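PDB 5LPI: centrosomal protein of 104 kDa, which is required for the formation of cilia and for structural integrity at the ciliary tip, and carries an array of zinc fingers in the part described here. Local coordinates for residues T40-C45 and E56-E61. Sequence-based numbering, arbitrary orientation.
Sequences TRCDHC and EHLLTE. With ZN (zinc ion), chain F.
The CA atoms of Cys42 and Leu58 are the nearest pair across the contact, 8.4 Å apart, where the turn after strand 39-41 faces helix 54-60 across a zinc ion. This is the beta-beta-alpha layout of a C2H2-like zinc finger in its Cys-Cys-His-Cys form, and its metal site is one of four in the chain: a CxxC knuckle gives two sulfurs, the helix gives His57, and Cys62, just beyond the helix, completes the set. With so little side-chain packing between the segments, the metal does most of the joining. His57 NE2 meets the zinc at 2.1 Å, and Cys42 SG and Cys45 SG lie at the edge of the imidazole ring, the latter in its plane. Cys42 extends SG anti to its own nitrogen (chi1 180°), inward from the turn, where the backbone N-H groups of His44 and Cys45 both make weak hydrogen bonds to it; such donors probably temper the charge of the thiolate. One residue after His57 on the helix, Leu58 crosses the His44 side chain at about a right angle, while Phe68 and Phe79 pack against the His44 imidazole. One methyl serves both neighbours: Leu58 CD2 lies 3.7 Å from His44 CD2 and 3.9 Å from Cys42 SG.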
ATOM      1  N   THR A  40       2.645  -3.525  -4.159  1.00 23.51           N
ATOM      2  CA  THR A  40       3.793  -2.923  -4.810  1.00 26.48           C
ATOM      3  C   THR A  40       5.033  -3.702  -4.394  1.00 28.66           C
ATOM      4  O   THR A  40       5.045  -4.373  -3.359  1.00 26.63           O
ATOM      5  CB  THR A  40       3.910  -1.430  -4.446  1.00 29.60           C
ATOM      6  OG1 THR A  40       4.922  -0.836  -5.244  1.00 30.46           O
ATOM      7  CG2 THR A  40       4.290  -1.245  -2.979  1.00 29.82           C
ATOM      8  N   ARG A  41       6.076  -3.638  -5.214  1.00 25.60           N
ATOM      9  CA  ARG A  41       7.382  -4.140  -4.805  1.00 24.87           C
ATOM     10  C   ARG A  41       8.130  -3.036  -4.080  1.00 27.72           C
ATOM     11  O   ARG A  41       8.360  -1.971  -4.654  1.00 28.86           O
ATOM     12  CB  ARG A  41       8.225  -4.580  -6.000  1.00 28.90           C
ATOM     13  CG  ARG A  41       7.986  -5.949  -6.508  1.00 39.05           C
ATOM     14  CD  ARG A  41       8.905  -6.196  -7.710  1.00 33.54           C
ATOM     15  NE  ARG A  41       8.183  -6.907  -8.745  1.00 33.60           N
ATOM     16  CZ  ARG A  41       8.585  -7.016 -10.001  1.00 29.98           C
ATOM     17  NH1 ARG A  41       9.724  -6.454 -10.389  1.00 31.22           N
ATOM     18  NH2 ARG A  41       7.838  -7.683 -10.854  1.00 26.89           N
ATOM     19  N   CYS A  42       8.578  -3.306  -2.860  1.00 22.09           N
ATOM     20  CA  CYS A  42       9.412  -2.316  -2.178  1.00 28.60           C
ATOM     21  C   CYS A  42      10.729  -2.139  -2.924  1.00 25.51           C
ATOM     22  O   CYS A  42      11.476  -3.106  -3.110  1.00 24.33           O
ATOM     23  CB  CYS A  42       9.679  -2.740  -0.738  1.00 25.11           C
ATOM     24  SG  CYS A  42      10.709  -1.544   0.115  1.00 25.82           S
ATOM     25  N   ASP A  43      11.029  -0.911  -3.355  1.00 27.06           N
ATOM     26  CA  ASP A  43      12.271  -0.721  -4.103  1.00 30.02           C
ATOM     27  C   ASP A  43      13.503  -0.922  -3.218  1.00 31.75           C
ATOM     28  O   ASP A  43      14.586  -1.216  -3.733  1.00 27.68           O
ATOM     29  CB  ASP A  43      12.306   0.672  -4.741  1.00 41.50           C
ATOM     30  CG  ASP A  43      13.390   0.810  -5.817  1.00 57.10           C
ATOM     31  OD1 ASP A  43      13.839  -0.215  -6.383  1.00 54.86           O
ATOM     32  OD2 ASP A  43      13.790   1.962  -6.102  1.00 65.61           O
ATOM     33  N   HIS A  44      13.350  -0.819  -1.899  1.00 26.77           N
ATOM     34  CA  HIS A  44      14.501  -0.863  -1.011  1.00 25.68           C
ATOM     35  C   HIS A  44      14.904  -2.289  -0.643  1.00 26.93           C
ATOM     36  O   HIS A  44      16.099  -2.591  -0.591  1.00 26.06           O
ATOM     37  CB  HIS A  44      14.188  -0.014   0.222  1.00 25.32           C
ATOM     38  CG  HIS A  44      13.697   1.354  -0.136  1.00 26.70           C
ATOM     39  ND1 HIS A  44      14.529   2.327  -0.643  1.00 31.29           N
ATOM     40  CD2 HIS A  44      12.445   1.874  -0.170  1.00 30.96           C
ATOM     41  CE1 HIS A  44      13.822   3.412  -0.913  1.00 34.13           C
ATOM     42  NE2 HIS A  44      12.552   3.156  -0.650  1.00 30.19           N
ATOM     43  N   CYS A  45      13.929  -3.187  -0.440  1.00 23.83           N
ATOM     44  CA  CYS A  45      14.202  -4.554  -0.038  1.00 27.47           C
ATOM     45  C   CYS A  45      13.760  -5.590  -1.059  1.00 25.79           C
ATOM     46  O   CYS A  45      14.078  -6.778  -0.890  1.00 24.53           O
ATOM     47  CB  CYS A  45      13.520  -4.852   1.308  1.00 23.88           C
ATOM     48  SG  CYS A  45      11.737  -5.047   1.183  1.00 24.51           S
ATOM     49  N   GLU A  56       4.028   1.617   7.087  1.00 30.22           N
ATOM     50  CA  GLU A  56       4.326   0.761   8.229  1.00 35.04           C
ATOM     51  C   GLU A  56       5.421  -0.247   7.895  1.00 35.51           C
ATOM     52  O   GLU A  56       6.271  -0.550   8.742  1.00 36.66           O
ATOM     53  CB  GLU A  56       3.062   0.042   8.693  1.00 37.18           C
ATOM     54  CG  GLU A  56       3.315  -0.940   9.831  1.00 48.63           C
ATOM     55  CD  GLU A  56       2.043  -1.560  10.378  1.00 65.51           C
ATOM     56  OE1 GLU A  56       1.094  -0.805  10.678  1.00 79.35           O
ATOM     57  OE2 GLU A  56       1.991  -2.800  10.508  1.00 69.31           O
ATOM     58  N   HIS A  57       5.425  -0.763   6.658  1.00 35.87           N
ATOM     59  CA  HIS A  57       6.505  -1.649   6.213  1.00 32.58           C
ATOM     60  C   HIS A  57       7.850  -0.947   6.282  1.00 31.44           C
ATOM     61  O   HIS A  57       8.808  -1.454   6.880  1.00 29.16           O
ATOM     62  CB  HIS A  57       6.250  -2.130   4.775  1.00 25.85           C
ATOM     63  CG  HIS A  57       7.466  -2.738   4.124  1.00 30.82           C
ATOM     64  ND1 HIS A  57       7.839  -4.053   4.318  1.00 28.74           N
ATOM     65  CD2 HIS A  57       8.408  -2.198   3.313  1.00 28.93           C
ATOM     66  CE1 HIS A  57       8.948  -4.299   3.643  1.00 29.45           C
ATOM     67  NE2 HIS A  57       9.316  -3.191   3.022  1.00 26.32           N
ATOM     68  N   LEU A  58       7.942   0.228   5.657  1.00 29.41           N
ATOM     69  CA  LEU A  58       9.209   0.940   5.581  1.00 28.89           C
ATOM     70  C   LEU A  58       9.742   1.281   6.967  1.00 31.19           C
ATOM     71  O   LEU A  58      10.956   1.270   7.190  1.00 32.18           O
ATOM     72  CB  LEU A  58       9.047   2.213   4.742  1.00 25.81           C
ATOM     73  CG  LEU A  58       8.754   2.002   3.248  1.00 28.73           C
ATOM     74  CD1 LEU A  58       8.320   3.338   2.625  1.00 32.79           C
ATOM     75  CD2 LEU A  58       9.981   1.411   2.504  1.00 26.83           C
ATOM     76  N   LEU A  59       8.852   1.582   7.911  1.00 33.35           N
ATOM     77  CA  LEU A  59       9.303   2.040   9.221  1.00 33.07           C
ATOM     78  C   LEU A  59       9.591   0.905  10.197  1.00 34.72           C
ATOM     79  O   LEU A  59      10.454   1.061  11.070  1.00 40.46           O
ATOM     80  CB  LEU A  59       8.259   2.979   9.833  1.00 32.82           C
ATOM     81  CG  LEU A  59       8.045   4.308   9.107  1.00 30.37           C
ATOM     82  CD1 LEU A  59       6.869   5.063   9.706  1.00 31.69           C
ATOM     83  CD2 LEU A  59       9.311   5.145   9.175  1.00 31.69           C
ATOM     84  N   THR A  60       8.879  -0.226  10.103  1.00 37.35           N
ATOM     85  CA  THR A  60       8.982  -1.253  11.129  1.00 43.12           C
ATOM     86  C   THR A  60       9.335  -2.648  10.615  1.00 44.73           C
ATOM     87  O   THR A  60       9.539  -3.548  11.434  1.00 45.67           O
ATOM     88  CB  THR A  60       7.673  -1.342  11.936  1.00 42.63           C
ATOM     89  OG1 THR A  60       6.656  -1.954  11.136  1.00 41.22           O
ATOM     90  CG2 THR A  60       7.199   0.038  12.355  1.00 36.09           C
ATOM     91  N   GLU A  61       9.418  -2.858   9.315  1.00 36.57           N
ATOM     92  CA  GLU A  61       9.564  -4.230   8.841  1.00 41.52           C
ATOM     93  C   GLU A  61      10.654  -4.403   7.794  1.00 40.79           C
ATOM     94  O   GLU A  61      11.372  -5.410   7.825  1.00 38.09           O
ATOM     95  CB  GLU A  61       8.219  -4.692   8.283  1.00 44.89           C
ATOM     96  CG  GLU A  61       8.196  -6.097   7.747  1.00 60.27           C
ATOM     97  CD  GLU A  61       6.820  -6.481   7.251  1.00 84.97           C
ATOM     98  OE1 GLU A  61       5.955  -5.587   7.147  1.00 95.91           O
ATOM     99  OE2 GLU A  61       6.600  -7.676   6.971  1.00 95.14           O
TER
HETATM  100 ZN    ZN F 902      11.080  -2.882   1.985  1.00 28.75          ZN